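Side-chain contacts in AA9 family lytic polysaccharide monooxygenase cel61B (Hypocrea jecorina, PDB 2VTC), which oxidatively cleaves glycosidic bonds in crystalline and amorphous polysaccharides, using an active-site copper that must first be reduced and O2 or H2O2 as cosubstrate: residues Ala89-Ala92 and Ala93-Ile97; Thr146-Trp149 and Ala150-Leu154; Val163-Pro166 and Ser167-Pro171. All coordinates share one frame; numbering follows the deposited sequence.

Contact 1. Residues Ala89-Ala92 and Ala93-Ile97; sequences ATAA and AGSNI
S95 folds its side chain back onto A92 and holds A92 O through both its hydroxyl and its backbone N. Its CB starts beside the backbone it is about to grip, 3.1 Å from A92 O, and also touches A91 CB at 4.2 Å, a light apolar contact between two small, buried groups. From there the hydroxyl lies beside the serine's own backbone N and opposite its carbonyl carbon (chi1 -62°), a position from which S95 OG donates a hydrogen bond to A92 O at 2.6 Å. The backbone S95 N also donates to A92 O, at 3.0 Å, so that one oxygen is held by two groups of one residue. Neither donor lies exactly in the plane of the carbonyl: N is tilted 29° from it and OG 20°. The backbone bond closes a type II beta turn from A92 to S95, through which the chain passes from strand 89-92 of one sheet into strand 96-102 of the other sheet. G94 occupies the position of this turn where phi is positive; at these backbone angles a CB would collide with the carbonyl oxygen of A93, so glycine suits it. A93, the other central residue, turns its methyl away from strand 89-92 overall. Serine fits the closing position because its short arm can reach back to the carbonyl while OG also bonds N29 ND2. On the buried side, A91 packs against I28, I201 and I165, where the two sheets face each other.

Contact 2. Residues Thr146-Trp149 and Ala150-Leu154; sequences TQVW and AQQDL
The N-terminus of helix 150-156, whose first turn carries Q151 up to the copper ligand H108, is where V148 and W149 meet Q152 and D153. W149 is the N-cap residue, and its carbonyl starts the helical bonding: D153 N donates to W149 O at 3.2 Å, nearly straight (162° at the hydrogen) and in the carbonyl plane, while Q152 N adds a weak bond at 3.0 Å, bent to 121°. V148 sends one branch over this turn. Its CG1 stands opposite the backbone N (chi1 179°) and meets Q152 CB at 3.6 Å and CG at 3.7 Å, the two side chains crossing at a slant; the aliphatic stem of a glutamine gives a branched valine an apolar surface to rest on. D153 OD1 lies 3.9 Å from the same methyl, V148 CG1. A water bridges the second oxygen of this carboxylate to the strand, donating to D153 OD2 at 2.6 Å and to V148 O at 3.0 Å. In this way the weakly bonded strand 148-149, at the edge of a sheet in the AA9 beta-sandwich, is tied to the helix that follows it. The indole of W149 leads away to an edge-to-face stack with Y239. A150, small enough for the interior, packs on I113 and A140, and the Q151 amide bonds W106 and P112 while its side chain touches H108.

Contact 3. Residues Val163-Pro166 and Ser167-Pro171; sequences VKIP and SSLRP
L169 N donates to P166 O at 3.2 Å, the hydrogen bond that closes a type I beta turn from P166 to L169. It is fairly straight at the hydrogen (164°), yet the donor sits well above the carbonyl plane, 60° out of it, and so off the lone pairs of the oxygen. The turn ends the run of strand 160-164 and starts the loop that leads to strand 172-182, so the chain passes here from the four-strand sheet of the sandwich to the larger mixed one. Proline suits the first position, since it has no N-H with which to continue the strand pairing and still offers its O to the turn. S167 and S168, in the middle, are small and polar, as befits a turn at the surface. The turn also brings the apolar residues at its ends together. L169 CB comes to 3.5 Å from P166 O and 4.5 Å from P166 CB. With its CG opposite the backbone N (chi1 -174°), the leucine directs its branch end to I165, and L169 CD2 meets I165 CG2 at 4.2 Å, the closer apolar touch. Both residues are buried: I165 packs on I97 and F176, L169 on Y174 and L211. On the outer side, K164 runs extended as far as CE and bends only at its last torsion. Its CE passes 3.8 Å from S167 OG, a contact of carbon with hydroxyl, while the ammonium goes on to bond G94 O. The chemistry implies a division of labour: one backbone bond shapes the turn, branched apolar side chains fasten its inner side to the core, and the lysine, apolar in its stem and charged at its tip, bridges the outer side to the neighbouring turn.

Overall arrangement
Contacts 1 and 3 are neighbours, with centres about 7 Å apart. They are turns at the same end of the four-strand sheet, one leading into strand 96-102 and one following its antiparallel neighbour 160-164, and are joined by a probable backbone hydrogen bond from V163 N to I97 O (2.8 Å) and by packing of A93 CB on L169 O (3.5 Å). Contact 2 stands apart, its centre about 26 Å from each of theirs, although helix 150-156 is followed in the chain by strand 160-164, whose end begins contact 3. It alone lies near the metal: the Q151 side chain is about 8 Å from the bound nickel ion and about 6 Å from the side chain of Y195, whereas contacts 1 and 3 lie away from the copper site.

Contact 1. Residues Ala89-Ala92 and Ala93-Ile97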
loop_
_atom_site.group_PDB
_atom_site.type_symbol
_atom_site.label_atom_id
_atom_site.label_comp_id
_atom_site.label_asym_id
_atom_site.label_seq_id
_atom_site.Cartn_x
_atom_site.Cartn_y
_atom_site.Cartn_z
ATOM N N ALA A 89 -1.706 9.027 -12.387
ATOM C CA ALA A 89 -0.759 10.091 -12.076
ATOM C C ALA A 89 0.534 9.796 -12.836
ATOM O O ALA A 89 0.620 8.798 -13.580
ATOM C CB ALA A 89 -0.501 10.154 -10.569
ATOM N N THR A 90 1.528 10.667 -12.685
ATOM C CA THR A 90 2.816 10.460 -13.356
ATOM C C THR A 90 3.969 11.068 -12.571
ATOM O O THR A 90 3.788 12.065 -11.846
ATOM C CB THR A 90 2.809 11.018 -14.823
ATOM O OG1 THR A 90 4.004 10.615 -15.517
ATOM C CG2 THR A 90 2.686 12.524 -14.831
ATOM N N ALA A 91 5.153 10.468 -12.710
ATOM C CA ALA A 91 6.292 10.828 -11.875
ATOM C C ALA A 91 7.582 10.391 -12.536
ATOM O O ALA A 91 7.641 9.326 -13.159
ATOM C CB ALA A 91 6.169 10.163 -10.486
ATOM N N ALA A 92 8.615 11.219 -12.428
ATOM C CA ALA A 92 9.955 10.818 -12.874
ATOM C C ALA A 92 10.559 9.793 -11.911
ATOM O O ALA A 92 10.356 9.883 -10.694
ATOM C CB ALA A 92 10.864 12.047 -12.994
ATOM N N ALA A 93 11.288 8.812 -12.446
ATOM C CA ALA A 93 12.004 7.868 -11.598
ATOM C C ALA A 93 12.898 8.669 -10.665
ATOM O O ALA A 93 13.497 9.671 -11.083
ATOM C CB ALA A 93 12.817 6.889 -12.435
ATOM N N GLY A 94 12.964 8.247 -9.400
ATOM C CA GLY A 94 13.700 8.965 -8.361
ATOM C C GLY A 94 12.848 9.952 -7.587
ATOM O O GLY A 94 13.299 10.496 -6.573
ATOM N N SER A 95 11.615 10.190 -8.043
ATOM C CA SER A 95 10.694 11.066 -7.324
ATOM C C SER A 95 10.260 10.468 -5.981
ATOM O O SER A 95 10.258 9.244 -5.799
ATOM C CB SER A 95 9.447 11.370 -8.165
ATOM O OG SER A 95 9.792 12.058 -9.357
ATOM N N ASN A 96 9.901 11.343 -5.043
ATOM C CA ASN A 96 9.310 10.914 -3.790
ATOM C C ASN A 96 7.798 11.045 -3.842
ATOM O O ASN A 96 7.257 12.092 -4.232
ATOM C CB ASN A 96 9.872 11.709 -2.598
ATOM C CG ASN A 96 11.347 11.414 -2.331
ATOM O OD1 ASN A 96 12.179 12.331 -2.292
ATOM N ND2 ASN A 96 11.681 10.151 -2.148
ATOM N N ILE A 97 7.124 9.961 -3.474
ATOM C CA ILE A 97 5.694 9.983 -3.253
ATOM C C ILE A 97 5.505 10.176 -1.762
ATOM O O ILE A 97 6.239 9.585 -0.962
ATOM C CB ILE A 97 5.021 8.627 -3.644
ATOM C CG1 ILE A 97 5.429 8.197 -5.060
ATOM C CG2 ILE A 97 3.490 8.711 -3.452
ATOM C CD1 ILE A 97 5.268 6.699 -5.307
#

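Contact 2. Residues Thr146-Trp149 and Ala150-Leu154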
loop_
_atom_site.group_PDB
_atom_site.type_symbol
_atom_site.label_atom_id
_atom_site.label_comp_id
_atom_site.label_asym_id
_atom_site.label_seq_id
_atom_site.Cartn_x
_atom_site.Cartn_y
_atom_site.Cartn_z
ATOM N N THR A 146 14.668 1.949 20.366
ATOM C CA THR A 146 13.583 2.732 20.948
ATOM C C THR A 146 12.306 1.899 21.183
ATOM O O THR A 146 11.439 2.312 21.968
ATOM C CB THR A 146 13.208 3.973 20.106
ATOM O OG1 THR A 146 12.725 3.533 18.817
ATOM C CG2 THR A 146 14.399 4.930 19.923
ATOM N N GLN A 147 12.215 0.745 20.508
ATOM C CA GLN A 147 10.997 -0.104 20.458
ATOM C C GLN A 147 9.783 0.587 19.799
ATOM O O GLN A 147 8.624 0.186 20.019
ATOM C CB GLN A 147 10.647 -0.697 21.843
ATOM C CG GLN A 147 11.726 -1.620 22.413
ATOM C CD GLN A 147 11.845 -2.961 21.704
ATOM O OE1 GLN A 147 10.914 -3.767 21.714
ATOM N NE2 GLN A 147 13.018 -3.230 21.122
ATOM N N VAL A 148 10.067 1.590 18.970
ATOM C CA VAL A 148 9.033 2.360 18.268
ATOM C C VAL A 148 8.877 1.881 16.827
ATOM O O VAL A 148 9.854 1.778 16.084
ATOM C CB VAL A 148 9.319 3.883 18.278
ATOM C CG1 VAL A 148 8.252 4.646 17.515
ATOM C CG2 VAL A 148 9.312 4.398 19.706
ATOM N N TRP A 149 7.627 1.592 16.466
ATOM C CA TRP A 149 7.288 1.095 15.112
ATOM C C TRP A 149 7.124 2.191 14.065
ATOM O O TRP A 149 6.780 3.345 14.364
ATOM C CB TRP A 149 5.981 0.307 15.182
ATOM C CG TRP A 149 6.092 -1.002 15.836
ATOM C CD1 TRP A 149 5.822 -1.297 17.160
ATOM C CD2 TRP A 149 6.486 -2.231 15.225
ATOM N NE1 TRP A 149 6.036 -2.637 17.394
ATOM C CE2 TRP A 149 6.444 -3.236 16.226
ATOM C CE3 TRP A 149 6.894 -2.582 13.925
ATOM C CZ2 TRP A 149 6.801 -4.568 15.971
ATOM C CZ3 TRP A 149 7.228 -3.917 13.668
ATOM C CH2 TRP A 149 7.157 -4.895 14.672
ATOM N N ALA A 150 7.334 1.804 12.804
ATOM C CA ALA A 150 7.066 2.694 11.672
ATOM C C ALA A 150 5.683 3.352 11.751
ATOM O O ALA A 150 5.544 4.527 11.420
ATOM C CB ALA A 150 7.225 1.924 10.344
ATOM N N GLN A 151 4.667 2.609 12.194
ATOM C CA GLN A 151 3.307 3.191 12.260
ATOM C C GLN A 151 3.164 4.321 13.295
ATOM O O GLN A 151 2.401 5.265 13.092
ATOM C CB GLN A 151 2.253 2.105 12.416
ATOM C CG GLN A 151 1.910 1.440 11.048
ATOM C CD GLN A 151 0.938 0.306 11.167
ATOM O OE1 GLN A 151 -0.188 0.485 11.624
ATOM N NE2 GLN A 151 1.358 -0.890 10.749
ATOM N N GLN A 152 3.930 4.239 14.386
ATOM C CA GLN A 152 4.016 5.375 15.320
ATOM C C GLN A 152 4.673 6.587 14.645
ATOM O O GLN A 152 4.212 7.728 14.802
ATOM C CB GLN A 152 4.728 4.961 16.624
ATOM C CG GLN A 152 4.856 6.080 17.677
ATOM C CD GLN A 152 3.527 6.681 18.099
ATOM O OE1 GLN A 152 3.272 7.858 17.859
ATOM N NE2 GLN A 152 2.686 5.889 18.736
ATOM N N ASP A 153 5.721 6.344 13.854
ATOM C CA ASP A 153 6.341 7.407 13.070
ATOM C C ASP A 153 5.355 8.048 12.097
ATOM O O ASP A 153 5.353 9.267 11.940
ATOM C CB ASP A 153 7.616 6.927 12.369
ATOM C CG ASP A 153 8.720 6.571 13.360
ATOM O OD1 ASP A 153 8.686 7.106 14.491
ATOM O OD2 ASP A 153 9.597 5.761 13.013
ATOM N N LEU A 154 4.476 7.237 11.495
ATOM C CA LEU A 154 3.452 7.771 10.592
ATOM C C LEU A 154 2.536 8.762 11.324
ATOM O O LEU A 154 2.279 9.870 10.832
ATOM C CB LEU A 154 2.628 6.612 10.000
ATOM C CG LEU A 154 1.409 6.938 9.137
ATOM C CD1 LEU A 154 1.840 7.510 7.808
ATOM C CD2 LEU A 154 0.598 5.659 8.929
HETATM O O HOH W 1 10.949 3.928 14.343
#

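Contact 3. Residues Val163-Pro166 and Ser167-Pro171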
loop_
_atom_site.group_PDB
_atom_site.type_symbol
_atom_site.label_atom_id
_atom_site.label_comp_id
_atom_site.label_asym_id
_atom_site.label_seq_id
_atom_site.Cartn_x
_atom_site.Cartn_y
_atom_site.Cartn_z
ATOM N N VAL A 163 7.808 7.576 0.178
ATOM C CA VAL A 163 8.350 6.438 -0.555
ATOM C C VAL A 163 9.044 6.946 -1.817
ATOM O O VAL A 163 8.419 7.620 -2.627
ATOM C CB VAL A 163 7.227 5.420 -0.953
ATOM C CG1 VAL A 163 7.798 4.265 -1.742
ATOM C CG2 VAL A 163 6.541 4.876 0.298
ATOM N N LYS A 164 10.317 6.609 -1.969
ATOM C CA LYS A 164 11.089 6.922 -3.176
ATOM C C LYS A 164 10.850 5.923 -4.316
ATOM O O LYS A 164 10.972 4.704 -4.115
ATOM C CB LYS A 164 12.589 6.974 -2.857
ATOM C CG LYS A 164 13.430 7.595 -3.981
ATOM C CD LYS A 164 14.921 7.597 -3.646
ATOM C CE LYS A 164 15.734 8.258 -4.748
ATOM N NZ LYS A 164 15.337 9.689 -4.989
ATOM N N ILE A 165 10.502 6.446 -5.498
ATOM C CA ILE A 165 10.477 5.638 -6.729
ATOM C C ILE A 165 11.943 5.399 -7.133
ATOM O O ILE A 165 12.667 6.365 -7.355
ATOM C CB ILE A 165 9.700 6.361 -7.866
ATOM C CG1 ILE A 165 8.261 6.646 -7.443
ATOM C CG2 ILE A 165 9.718 5.524 -9.157
ATOM C CD1 ILE A 165 7.494 7.524 -8.434
ATOM N N PRO A 166 12.393 4.124 -7.200
ATOM C CA PRO A 166 13.786 3.812 -7.539
ATOM C C PRO A 166 14.253 4.558 -8.796
ATOM O O PRO A 166 13.508 4.635 -9.796
ATOM C CB PRO A 166 13.755 2.302 -7.789
ATOM C CG PRO A 166 12.664 1.825 -6.876
ATOM C CD PRO A 166 11.608 2.893 -6.964
ATOM N N SER A 167 15.450 5.138 -8.719
ATOM C CA SER A 167 15.991 6.001 -9.785
ATOM C C SER A 167 16.227 5.257 -11.095
ATOM O O SER A 167 16.197 5.849 -12.180
ATOM C CB SER A 167 17.300 6.635 -9.322
ATOM O OG SER A 167 17.034 7.560 -8.294
ATOM N N SER A 168 16.453 3.954 -10.971
ATOM C CA SER A 168 16.775 3.085 -12.102
ATOM C C SER A 168 15.549 2.531 -12.827
ATOM O O SER A 168 15.678 1.880 -13.868
ATOM C CB SER A 168 17.636 1.924 -11.616
ATOM O OG SER A 168 16.957 1.171 -10.623
ATOM N N LEU A 169 14.358 2.779 -12.287
ATOM C CA LEU A 169 13.149 2.161 -12.849
ATOM C C LEU A 169 12.806 2.757 -14.211
ATOM O O LEU A 169 12.651 3.967 -14.327
ATOM C CB LEU A 169 11.968 2.307 -11.889
ATOM C CG LEU A 169 10.696 1.573 -12.316
ATOM C CD1 LEU A 169 10.899 0.027 -12.484
ATOM C CD2 LEU A 169 9.567 1.909 -11.328
ATOM N N ARG A 170 12.683 1.893 -15.219
ATOM C CA ARG A 170 12.455 2.320 -16.593
ATOM C C ARG A 170 11.041 2.886 -16.746
ATOM O O ARG A 170 10.133 2.493 -15.994
ATOM C CB ARG A 170 12.706 1.158 -17.570
ATOM C CG ARG A 170 11.636 0.083 -17.591
ATOM C CD ARG A 170 11.944 -0.996 -18.594
ATOM N NE ARG A 170 10.959 -2.072 -18.495
ATOM C CZ ARG A 170 10.839 -3.086 -19.353
ATOM N NH1 ARG A 170 11.648 -3.183 -20.402
ATOM N NH2 ARG A 170 9.908 -4.007 -19.157
ATOM N N PRO A 171 10.844 3.820 -17.691
ATOM C CA PRO A 171 9.487 4.321 -17.958
ATOM C C PRO A 171 8.455 3.220 -18.241
ATOM O O PRO A 171 8.779 2.166 -18.814
ATOM C CB PRO A 171 9.676 5.223 -19.195
ATOM C CG PRO A 171 11.088 5.611 -19.154
ATOM C CD PRO A 171 11.847 4.465 -18.571
#